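Local coordinates for protein Atp-dependent DNA ligase (Psychromonas sp., PDB 4D05) that seals breaks in DNA in an ATP-dependent reaction, passing through an enzyme-adenylate intermediate with AMP held in the nucleotide pocket, at residues P3-L8 with R31-G36; P58-D63 with F98-S103; E65-R70 with K94-D99. All blocks are in the same frame, centred on the assembly; numbering follows the deposited sequence. Where two conformers were deposited one is given.

Contact 1. Residues P3-L8 with R31-G36; sequences PPPIQL and RAYWNG
Ile6 lies over one face of the Arg31 guanidinium: its CD1 is 3.6 Å from Arg31 NE and its CB 3.6 Å from Arg31 NH2. The torsion that sets CG1 between the backbone N and the carbonyl carbon (chi1 60°) turns this branch to the arginine, while CG2, anti to the carbonyl carbon, slides past the Tyr33 ring to meet Tyr33 CD1 at 4.0 Å. The arginine chain, extended from CG to NE, carries its end to Gln7 O, which takes a bent hydrogen bond from Arg31 NH2 at 3.2 Å and a weak one from Arg31 NH1 at 3.3 Å. The NH2 donor lies in the carbonyl plane, but the oxygen is tilted 24° out of the guanidinium plane. Arg31 belongs to strand 30-34 of the adenylation domain's nucleotidyltransferase fold and touches the bound AMP; the N-terminal segment 3-8 thus packs on a residue of the nucleotide pocket. Further out, Tyr33 is met by two prolines. Pro5 CD sits over its face in a CH-pi contact, 4.1 Å from the Tyr33 ring centroid, and Pro4 CB reaches Tyr33 CD2 obliquely at 3.7 Å. An inverse gamma turn centred on Pro5, with a weak Ile6 N to Pro4 O bond, shapes the arm here. Arg31 is also salt-bridged to Asp63, in doubtful geometry, and Gln165 N binds Gln7 OE1.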
loop_
_atom_site.group_PDB
_atom_site.type_symbol
_atom_site.label_atom_id
_atom_site.label_comp_id
_atom_site.label_asym_id
_atom_site.label_seq_id
_atom_site.Cartn_x
_atom_site.Cartn_y
_atom_site.Cartn_z
ATOM N N PRO A 3 -7.443 -7.622 17.358
ATOM C CA PRO A 3 -6.492 -6.920 16.475
ATOM C C PRO A 3 -5.533 -6.005 17.237
ATOM O O PRO A 3 -5.901 -5.335 18.213
ATOM C CB PRO A 3 -7.402 -6.116 15.540
ATOM C CG PRO A 3 -8.711 -6.919 15.532
ATOM C CD PRO A 3 -8.846 -7.399 16.958
ATOM N N PRO A 4 -4.288 -5.963 16.790
ATOM C CA PRO A 4 -3.284 -5.179 17.498
ATOM C C PRO A 4 -3.493 -3.676 17.342
ATOM O O PRO A 4 -4.126 -3.251 16.383
ATOM C CB PRO A 4 -1.967 -5.648 16.851
ATOM C CG PRO A 4 -2.344 -6.182 15.525
ATOM C CD PRO A 4 -3.727 -6.710 15.656
ATOM N N PRO A 5 -2.936 -2.892 18.277
ATOM C CA PRO A 5 -3.130 -1.441 18.434
ATOM C C PRO A 5 -2.204 -0.737 17.489
ATOM O O PRO A 5 -1.147 -0.236 17.874
ATOM C CB PRO A 5 -2.720 -1.188 19.882
ATOM C CG PRO A 5 -1.629 -2.188 20.100
ATOM C CD PRO A 5 -2.029 -3.425 19.311
ATOM N N ILE A 6 -2.597 -0.728 16.226
ATOM C CA ILE A 6 -1.731 -0.212 15.181
ATOM C C ILE A 6 -2.193 1.071 14.455
ATOM O O ILE A 6 -3.398 1.382 14.340
ATOM C CB ILE A 6 -1.430 -1.325 14.185
ATOM C CG1 ILE A 6 -2.711 -1.868 13.534
ATOM C CG2 ILE A 6 -0.722 -2.397 14.903
ATOM C CD1 ILE A 6 -2.472 -2.786 12.364
ATOM N N GLN A 7 -1.209 1.809 13.948
ATOM C CA GLN A 7 -1.470 3.049 13.210
ATOM C C GLN A 7 -1.709 2.712 11.799
ATOM O O GLN A 7 -0.999 1.844 11.285
ATOM C CB GLN A 7 -0.241 3.951 13.237
ATOM C CG GLN A 7 -0.428 5.278 12.533
ATOM C CD GLN A 7 0.624 6.266 13.056
ATOM O OE1 GLN A 7 0.353 7.160 13.843
ATOM N NE2 GLN A 7 1.800 6.061 12.661
ATOM N N LEU A 8 -2.679 3.386 11.172
ATOM C CA LEU A 8 -3.012 3.168 9.779
ATOM C C LEU A 8 -2.783 4.400 8.873
ATOM O O LEU A 8 -2.924 5.577 9.276
ATOM C CB LEU A 8 -4.468 2.710 9.610
ATOM C CG LEU A 8 -5.007 1.583 10.496
ATOM C CD1 LEU A 8 -6.461 1.392 10.116
ATOM C CD2 LEU A 8 -4.210 0.246 10.353
ATOM N N ARG A 31 1.673 -7.742 7.230
ATOM C CA ARG A 31 1.934 -6.916 8.388
ATOM C C ARG A 31 1.979 -7.756 9.653
ATOM O O ARG A 31 1.183 -8.672 9.822
ATOM C CB ARG A 31 0.852 -5.862 8.541
ATOM C CG ARG A 31 1.232 -4.818 9.568
ATOM C CD ARG A 31 0.264 -3.669 9.634
ATOM N NE ARG A 31 0.673 -2.735 10.661
ATOM C CZ ARG A 31 0.494 -1.424 10.605
ATOM N NH1 ARG A 31 -0.117 -0.874 9.596
ATOM N NH2 ARG A 31 0.921 -0.683 11.589
ATOM N N ALA A 32 2.905 -7.435 10.549
ATOM C CA ALA A 32 2.999 -8.116 11.837
ATOM C C ALA A 32 3.313 -7.093 12.923
ATOM O O ALA A 32 4.107 -6.179 12.720
ATOM C CB ALA A 32 4.063 -9.205 11.809
ATOM N N TYR A 33 2.682 -7.278 14.076
ATOM C CA TYR A 33 2.936 -6.497 15.258
ATOM C C TYR A 33 3.653 -7.396 16.252
ATOM O O TYR A 33 3.156 -8.460 16.637
ATOM C CB TYR A 33 1.608 -6.029 15.837
ATOM C CG TYR A 33 1.693 -5.351 17.174
ATOM C CD1 TYR A 33 2.049 -4.050 17.273
ATOM C CD2 TYR A 33 1.355 -6.012 18.332
ATOM C CE1 TYR A 33 2.094 -3.403 18.522
ATOM C CE2 TYR A 33 1.397 -5.392 19.562
ATOM C CZ TYR A 33 1.793 -4.096 19.649
ATOM O OH TYR A 33 1.852 -3.447 20.861
ATOM N N TRP A 34 4.845 -6.963 16.636
ATOM C CA TRP A 34 5.618 -7.633 17.684
ATOM C C TRP A 34 5.321 -6.994 19.004
ATOM O O TRP A 34 5.571 -5.810 19.217
ATOM C CB TRP A 34 7.103 -7.534 17.375
ATOM C CG TRP A 34 8.038 -7.978 18.453
ATOM C CD1 TRP A 34 8.755 -7.170 19.270
ATOM C CD2 TRP A 34 8.385 -9.323 18.815
ATOM N NE1 TRP A 34 9.535 -7.913 20.119
ATOM C CE2 TRP A 34 9.331 -9.241 19.860
ATOM C CE3 TRP A 34 8.004 -10.578 18.356
ATOM C CZ2 TRP A 34 9.879 -10.366 20.454
ATOM C CZ3 TRP A 34 8.555 -11.689 18.937
ATOM C CH2 TRP A 34 9.481 -11.580 19.978
ATOM N N ASN A 35 4.757 -7.790 19.921
ATOM C CA ASN A 35 4.323 -7.224 21.168
ATOM C C ASN A 35 5.361 -7.345 22.275
ATOM O O ASN A 35 5.054 -7.034 23.424
ATOM C CB ASN A 35 2.984 -7.822 21.615
ATOM C CG ASN A 35 3.078 -9.283 22.020
ATOM O OD1 ASN A 35 4.120 -9.871 21.966
ATOM N ND2 ASN A 35 1.956 -9.852 22.447
ATOM N N GLY A 36 6.555 -7.823 21.928
ATOM C CA GLY A 36 7.609 -8.082 22.885
ATOM C C GLY A 36 7.914 -9.551 23.092
ATOM O O GLY A 36 8.974 -9.896 23.589
#

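Contact 2. Residues P58-D63 with F98-S103; sequences PTTAMD and FDLPKS. With AMP (adenosine monophosphate), chain H; SO4 (sulfate ion), chain G.
A classic beta bulge joins the start of strand 62-67 to the end of strand 94-99, in the sheet that lines one side of the adenine pocket. Phe98 and Asp99 both face Asp63, whose O accepts two hydrogen bonds: a nearly straight one from Phe98 N at 2.9 Å, lying in the carbonyl plane, and a more bent one from Asp99 N at 3.2 Å. Asp63 N answers with a straight bond to Asp99 O at 2.8 Å. Phe98, with CG set between its backbone N and carbonyl carbon (chi1 56°), is held between protein and nucleotide. Asp63 O sits over the centre of one ring face, and AMP N3 over the centre of the opposite face, 3.4 Å above the plane of the Phe98 ring. This aromatic contact with adenine fits motif IIIa of the nucleotidyltransferases. Asp99 turns its carboxylate away from Asp63; Asp99 OD1 accepts from Leu100 N and is salt-bridged to Arg110 of helix 107-121. Past the bulge the chains diverge and packing replaces the ladder: the side chains of selenomethionine Met62 and Leu100 lie side by side, pointing the same way, with Met62 CG 3.9 Å from Leu100 CD2, and Pro101 CD lies 3.5 Å from Ala61 O. The type I turn from Leu100 to Ser103 brings the chain round to a sulfate, probably from the crystallisation liquor, which takes a hydrogen bond from Ala61 N. One water donates to Ala61 O and to the sulfate O3, and accepts from Lys102 N at 2.9 Å.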
loop_
_atom_site.group_PDB
_atom_site.type_symbol
_atom_site.label_atom_id
_atom_site.label_comp_id
_atom_site.label_asym_id
_atom_site.label_seq_id
_atom_site.Cartn_x
_atom_site.Cartn_y
_atom_site.Cartn_z
ATOM N N PRO A 58 14.471 -7.808 20.472
ATOM C CA PRO A 58 14.311 -7.036 21.708
ATOM C C PRO A 58 12.845 -7.049 22.157
ATOM O O PRO A 58 11.983 -7.428 21.377
ATOM C CB PRO A 58 14.727 -5.630 21.289
ATOM C CG PRO A 58 14.354 -5.557 19.855
ATOM C CD PRO A 58 14.648 -6.937 19.301
ATOM N N THR A 59 12.575 -6.685 23.402
ATOM C CA THR A 59 11.218 -6.744 23.907
ATOM C C THR A 59 10.442 -5.459 23.599
ATOM O O THR A 59 9.241 -5.365 23.859
ATOM C CB THR A 59 11.144 -7.138 25.391
ATOM O OG1 THR A 59 12.054 -6.349 26.139
ATOM C CG2 THR A 59 11.535 -8.615 25.569
ATOM N N THR A 60 11.122 -4.475 23.011
ATOM C CA THR A 60 10.452 -3.259 22.541
ATOM C C THR A 60 9.403 -3.666 21.508
ATOM O O THR A 60 9.694 -4.458 20.617
ATOM C CB THR A 60 11.464 -2.342 21.871
ATOM O OG1 THR A 60 12.509 -2.025 22.806
ATOM C CG2 THR A 60 10.816 -1.074 21.388
ATOM N N ALA A 61 8.176 -3.175 21.637
ATOM C CA ALA A 61 7.165 -3.470 20.621
ATOM C C ALA A 61 7.549 -2.858 19.284
ATOM O O ALA A 61 8.075 -1.750 19.223
ATOM C CB ALA A 61 5.822 -2.961 21.057
HETATM N N MSE A 62 7.287 -3.604 18.219
HETATM C CA MSE A 62 7.660 -3.184 16.877
HETATM C C MSE A 62 6.556 -3.479 15.850
HETATM O O MSE A 62 5.883 -4.496 15.934
HETATM C CB MSE A 62 8.967 -3.909 16.410
HETATM C CG MSE A 62 10.189 -3.650 17.368
HETATM SE SE MSE A 62 11.799 -4.528 16.731
HETATM C CE MSE A 62 11.331 -6.330 17.317
ATOM N N ASP A 63 6.406 -2.583 14.877
ATOM C CA ASP A 63 5.499 -2.755 13.745
ATOM C C ASP A 63 6.328 -2.956 12.492
ATOM O O ASP A 63 7.231 -2.203 12.261
ATOM C CB ASP A 63 4.696 -1.489 13.558
ATOM C CG ASP A 63 3.261 -1.672 13.824
ATOM O OD1 ASP A 63 2.897 -1.980 14.970
ATOM O OD2 ASP A 63 2.471 -1.462 12.887
ATOM N N PHE A 98 9.061 -0.735 10.639
ATOM C CA PHE A 98 8.798 0.630 10.263
ATOM C C PHE A 98 8.234 1.487 11.418
ATOM O O PHE A 98 8.080 2.683 11.242
ATOM C CB PHE A 98 7.893 0.696 8.996
ATOM C CG PHE A 98 6.583 -0.037 9.123
ATOM C CD1 PHE A 98 5.580 0.462 9.903
ATOM C CD2 PHE A 98 6.339 -1.199 8.426
ATOM C CE1 PHE A 98 4.358 -0.200 10.015
ATOM C CE2 PHE A 98 5.100 -1.845 8.536
ATOM C CZ PHE A 98 4.128 -1.326 9.328
ATOM N N ASP A 99 7.932 0.909 12.581
ATOM C CA ASP A 99 7.570 1.749 13.706
ATOM C C ASP A 99 7.676 1.011 15.038
ATOM O O ASP A 99 7.933 -0.196 15.087
ATOM C CB ASP A 99 6.173 2.361 13.500
ATOM C CG ASP A 99 6.066 3.788 14.032
ATOM O OD1 ASP A 99 6.871 4.160 14.907
ATOM O OD2 ASP A 99 5.141 4.523 13.616
ATOM N N LEU A 100 7.521 1.787 16.099
ATOM C CA LEU A 100 7.599 1.355 17.509
ATOM C C LEU A 100 6.283 1.810 18.173
ATOM O O LEU A 100 6.150 2.945 18.640
ATOM C CB LEU A 100 8.805 2.000 18.225
ATOM C CG LEU A 100 10.174 1.697 17.645
ATOM C CD1 LEU A 100 11.299 2.356 18.421
ATOM C CD2 LEU A 100 10.446 0.210 17.610
ATOM N N PRO A 101 5.263 0.955 18.149
ATOM C CA PRO A 101 3.906 1.433 18.469
ATOM C C PRO A 101 3.645 1.789 19.918
ATOM O O PRO A 101 2.580 2.354 20.183
ATOM C CB PRO A 101 2.998 0.257 18.071
ATOM C CG PRO A 101 3.842 -0.636 17.321
ATOM C CD PRO A 101 5.268 -0.421 17.646
ATOM N N LYS A 102 4.543 1.447 20.840
ATOM C CA LYS A 102 4.341 1.823 22.234
ATOM C C LYS A 102 5.193 3.044 22.601
ATOM O O LYS A 102 5.197 3.495 23.758
ATOM C CB LYS A 102 4.651 0.659 23.161
ATOM C CG LYS A 102 3.640 -0.490 23.065
ATOM C CD LYS A 102 2.223 -0.043 23.423
ATOM C CE LYS A 102 1.195 -1.192 23.395
ATOM N NZ LYS A 102 -0.148 -0.725 23.874
ATOM N N SER A 103 5.896 3.604 21.617
ATOM C CA SER A 103 6.755 4.756 21.874
ATOM C C SER A 103 5.919 6.020 22.047
ATOM O O SER A 103 4.872 6.184 21.399
ATOM C CB SER A 103 7.688 4.974 20.703
ATOM O OG SER A 103 8.362 6.215 20.811
HETATM P P AMP H . -0.887 -0.774 0.651
HETATM O O1P AMP H . -2.061 0.080 0.264
HETATM O O2P AMP H . -0.836 -2.284 0.500
HETATM O "O5'" AMP H . -0.467 -0.327 2.114
HETATM C "C5'" AMP H . 0.720 -0.927 2.581
HETATM C "C4'" AMP H . 0.437 -1.399 3.974
HETATM O "O4'" AMP H . 1.585 -1.974 4.558
HETATM C "C3'" AMP H . 0.046 -0.203 4.774
HETATM O "O3'" AMP H . -1.086 -0.644 5.541
HETATM C "C2'" AMP H . 1.240 0.073 5.641
HETATM O "O2'" AMP H . 0.577 0.422 6.859
HETATM C "C1'" AMP H . 2.148 -1.192 5.595
HETATM N N9 AMP H . 3.521 -0.868 5.078
HETATM C C8 AMP H . 4.261 -1.451 4.093
HETATM N N7 AMP H . 5.453 -0.835 3.894
HETATM C C5 AMP H . 5.494 0.143 4.828
HETATM C C6 AMP H . 6.435 1.216 5.159
HETATM N N6 AMP H . 7.592 1.314 4.488
HETATM N N1 AMP H . 6.093 2.018 6.173
HETATM C C2 AMP H . 4.917 1.955 6.813
HETATM N N3 AMP H . 4.005 1.031 6.564
HETATM C C4 AMP H . 4.240 0.119 5.590
HETATM S S SO4 G . 8.430 0.200 24.184
HETATM O O1 SO4 G . 9.825 0.032 24.660
HETATM O O2 SO4 G . 7.673 0.712 25.352
HETATM O O3 SO4 G . 8.401 1.254 23.078
HETATM O O4 SO4 G . 7.848 -1.129 23.756
HETATM O O HOH W 1 7.221 0.312 20.796
#

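Contact 3. Residues E65-R70 with K94-D99; sequences ELWIAR and KFMIFD. With AMP (adenosine monophosphate), chain H.
Glu65 brings CG to the edge of the Phe98 ring, in its plane and 3.9 Å from Phe98 CE2, with carboxylate and ring only 19° from coplanar. Glu65 sits in the Asp-Gly-Glu sequence typical of nucleotidyltransferase motif III. The Glu65 side chain bends at chi2 (-69°), placing Glu65 OE2 beside the ribose in a close approach, 3.0 Å from AMP O4', that is not a hydrogen bond; Glu65 OE1 takes a weak one from Gly29 N. Glu65 and Phe98 project from antiparallel strands 62-67 and 94-99, where the hydrogen-bonded pairs Glu65-Met96 and Trp67-Lys94 flank the non-hydrogen-bonded pair Leu66-Phe95. On the sheet face shared with Glu65, Trp67 and selenomethionine Met96 cross at a slant. Met96 CG is 3.9 Å from Trp67 CE3, and its selenium makes an oblique Met-aromatic contact, 5.2 Å from the centroid of the six-membered ring of Trp67. Lys94 runs alongside Trp67 in the same direction, its NZ 3.8 Å from Trp67 CZ3, neither over the face nor at the edge. The other sheet face carries Leu66, whose CD2 meets Phe95 CD1 obliquely at 3.9 Å; there Phe95 also packs on Ala32 and Trp34 of strand 30-34, beyond strand 62-67. Past the strand pairing, Ala69 N comes over the centre of the Trp67 ring. A bend at chi3 swings the end of Lys94 to this turn, where NZ donates to Ile68 O at 2.9 Å.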
loop_
_atom_site.group_PDB
_atom_site.type_symbol
_atom_site.label_atom_id
_atom_site.label_comp_id
_atom_site.label_asym_id
_atom_site.label_seq_id
_atom_site.Cartn_x
_atom_site.Cartn_y
_atom_site.Cartn_z
ATOM N N GLU A 65 6.756 -5.401 8.423
ATOM C CA GLU A 65 6.209 -6.256 7.361
ATOM C C GLU A 65 7.042 -7.539 7.309
ATOM O O GLU A 65 8.275 -7.459 7.209
ATOM C CB GLU A 65 6.363 -5.578 5.994
ATOM C CG GLU A 65 5.363 -4.515 5.685
ATOM C CD GLU A 65 3.931 -4.978 5.452
ATOM O OE1 GLU A 65 3.650 -5.943 4.684
ATOM O OE2 GLU A 65 3.058 -4.254 5.930
ATOM N N LEU A 66 6.398 -8.703 7.368
ATOM C CA LEU A 66 7.091 -9.947 7.043
ATOM C C LEU A 66 7.225 -9.933 5.522
ATOM O O LEU A 66 6.220 -9.816 4.798
ATOM C CB LEU A 66 6.297 -11.152 7.527
ATOM C CG LEU A 66 6.051 -11.193 9.038
ATOM C CD1 LEU A 66 5.080 -12.291 9.404
ATOM C CD2 LEU A 66 7.356 -11.392 9.793
ATOM N N TRP A 67 8.451 -10.063 5.034
ATOM C CA TRP A 67 8.716 -9.850 3.620
ATOM C C TRP A 67 9.995 -10.552 3.217
ATOM O O TRP A 67 10.950 -10.668 4.001
ATOM C CB TRP A 67 8.852 -8.350 3.419
ATOM C CG TRP A 67 9.100 -7.795 2.035
ATOM C CD1 TRP A 67 8.160 -7.498 1.070
ATOM C CD2 TRP A 67 10.360 -7.334 1.518
ATOM N NE1 TRP A 67 8.787 -6.885 -0.022
ATOM C CE2 TRP A 67 10.121 -6.760 0.253
ATOM C CE3 TRP A 67 11.653 -7.326 2.020
ATOM C CZ2 TRP A 67 11.153 -6.226 -0.527
ATOM C CZ3 TRP A 67 12.669 -6.788 1.242
ATOM C CH2 TRP A 67 12.403 -6.235 -0.004
ATOM N N ILE A 68 9.992 -11.065 1.994
ATOM C CA ILE A 68 11.153 -11.754 1.455
ATOM C C ILE A 68 11.892 -10.905 0.453
ATOM O O ILE A 68 13.110 -10.698 0.572
ATOM C CB ILE A 68 10.740 -13.081 0.813
ATOM C CG1 ILE A 68 10.180 -14.018 1.891
ATOM C CG2 ILE A 68 11.914 -13.756 0.096
ATOM C CD1 ILE A 68 9.480 -15.247 1.360
ATOM N N ALA A 69 11.162 -10.447 -0.545
ATOM C CA ALA A 69 11.733 -9.607 -1.621
ATOM C C ALA A 69 10.594 -8.994 -2.403
ATOM O O ALA A 69 9.453 -9.378 -2.227
ATOM C CB ALA A 69 12.556 -10.495 -2.538
ATOM N N ARG A 70 10.894 -8.060 -3.306
ATOM C CA ARG A 70 9.874 -7.568 -4.177
ATOM C C ARG A 70 9.308 -8.759 -4.961
ATOM O O ARG A 70 10.028 -9.699 -5.310
ATOM C CB ARG A 70 10.473 -6.558 -5.159
ATOM C CG ARG A 70 10.958 -5.301 -4.502
ATOM C CD ARG A 70 11.674 -4.368 -5.492
ATOM N NE ARG A 70 11.945 -3.054 -4.920
ATOM C CZ ARG A 70 12.688 -2.135 -5.525
ATOM N NH1 ARG A 70 13.211 -2.380 -6.723
ATOM N NH2 ARG A 70 12.929 -0.975 -4.933
ATOM N N LYS A 94 12.237 -11.793 6.404
ATOM C CA LYS A 94 12.747 -10.750 7.264
ATOM C C LYS A 94 11.545 -9.993 7.813
ATOM O O LYS A 94 10.576 -9.704 7.077
ATOM C CB LYS A 94 13.637 -9.763 6.490
ATOM C CG LYS A 94 14.867 -10.424 5.916
ATOM C CD LYS A 94 15.412 -9.747 4.691
ATOM C CE LYS A 94 14.467 -9.914 3.496
ATOM N NZ LYS A 94 15.160 -9.511 2.267
ATOM N N PHE A 95 11.601 -9.694 9.111
ATOM C CA PHE A 95 10.692 -8.746 9.751
ATOM C C PHE A 95 11.278 -7.367 9.534
ATOM O O PHE A 95 12.304 -6.997 10.144
ATOM C CB PHE A 95 10.536 -9.083 11.239
ATOM C CG PHE A 95 9.478 -8.273 11.978
ATOM C CD1 PHE A 95 8.259 -7.960 11.411
ATOM C CD2 PHE A 95 9.720 -7.846 13.268
ATOM C CE1 PHE A 95 7.298 -7.231 12.125
ATOM C CE2 PHE A 95 8.771 -7.143 13.976
ATOM C CZ PHE A 95 7.560 -6.808 13.395
HETATM N N MSE A 96 10.670 -6.646 8.597
HETATM C CA MSE A 96 11.129 -5.343 8.151
HETATM C C MSE A 96 10.369 -4.283 8.902
HETATM O O MSE A 96 9.189 -4.044 8.636
HETATM C CB MSE A 96 10.839 -5.183 6.632
HETATM C CG MSE A 96 11.442 -6.263 5.739
HETATM SE SE MSE A 96 13.353 -6.293 5.553
HETATM C CE MSE A 96 13.568 -4.534 4.737
ATOM N N ILE A 97 11.034 -3.640 9.864
ATOM C CA ILE A 97 10.307 -2.765 10.770
ATOM C C ILE A 97 10.188 -1.345 10.283
ATOM O O ILE A 97 11.107 -0.810 9.646
ATOM C CB ILE A 97 10.867 -2.854 12.192
ATOM C CG1 ILE A 97 12.287 -2.291 12.285
ATOM C CG2 ILE A 97 10.790 -4.327 12.652
ATOM C CD1 ILE A 97 12.806 -2.164 13.737
ATOM N N PHE A 98 9.061 -0.735 10.639
ATOM C CA PHE A 98 8.798 0.630 10.263
ATOM C C PHE A 98 8.234 1.487 11.418
ATOM O O PHE A 98 8.080 2.683 11.242
ATOM C CB PHE A 98 7.893 0.696 8.996
ATOM C CG PHE A 98 6.583 -0.037 9.123
ATOM C CD1 PHE A 98 5.580 0.462 9.903
ATOM C CD2 PHE A 98 6.339 -1.199 8.426
ATOM C CE1 PHE A 98 4.358 -0.200 10.015
ATOM C CE2 PHE A 98 5.100 -1.845 8.536
ATOM C CZ PHE A 98 4.128 -1.326 9.328
ATOM N N ASP A 99 7.932 0.909 12.581
ATOM C CA ASP A 99 7.570 1.749 13.706
ATOM C C ASP A 99 7.676 1.011 15.038
ATOM O O ASP A 99 7.933 -0.196 15.087
ATOM C CB ASP A 99 6.173 2.361 13.500
ATOM C CG ASP A 99 6.066 3.788 14.032
ATOM O OD1 ASP A 99 6.871 4.160 14.907
ATOM O OD2 ASP A 99 5.141 4.523 13.616
HETATM P P AMP H . -0.887 -0.774 0.651
HETATM O O1P AMP H . -2.061 0.080 0.264
HETATM O O2P AMP H . -0.836 -2.284 0.500
HETATM O "O5'" AMP H . -0.467 -0.327 2.114
HETATM C "C5'" AMP H . 0.720 -0.927 2.581
HETATM C "C4'" AMP H . 0.437 -1.399 3.974
HETATM O "O4'" AMP H . 1.585 -1.974 4.558
HETATM C "C3'" AMP H . 0.046 -0.203 4.774
HETATM O "O3'" AMP H . -1.086 -0.644 5.541
HETATM C "C2'" AMP H . 1.240 0.073 5.641
HETATM O "O2'" AMP H . 0.577 0.422 6.859
HETATM C "C1'" AMP H . 2.148 -1.192 5.595
HETATM N N9 AMP H . 3.521 -0.868 5.078
HETATM C C8 AMP H . 4.261 -1.451 4.093
HETATM N N7 AMP H . 5.453 -0.835 3.894
HETATM C C5 AMP H . 5.494 0.143 4.828
HETATM C C6 AMP H . 6.435 1.216 5.159
HETATM N N6 AMP H . 7.592 1.314 4.488
HETATM N N1 AMP H . 6.093 2.018 6.173
HETATM C C2 AMP H . 4.917 1.955 6.813
HETATM N N3 AMP H . 4.005 1.031 6.564
HETATM C C4 AMP H . 4.240 0.119 5.590
#

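All three contacts involve one mixed sheet of the adenylation domain, in which strand 62-67 lies between 30-34 and 94-99. Contact 1 closes along the chain before contacts 2 and 3 open, and packs the N-terminal arm against strand 30-34. Contacts 2 and 3 use the same two strands and share Phe98 and Asp99, so contact 2 continues the pairing of contact 3 through the bulge to the loops. Contact 1 is centred about 9 Å from contact 2 and 13 Å from contact 3, and contacts 2 and 3 are about 14 Å apart. Arg31, Glu65 and Phe98 approach AMP from three successive strands, 30-34, 62-67 and 94-99, making the sheet one wall of the nucleotide pocket.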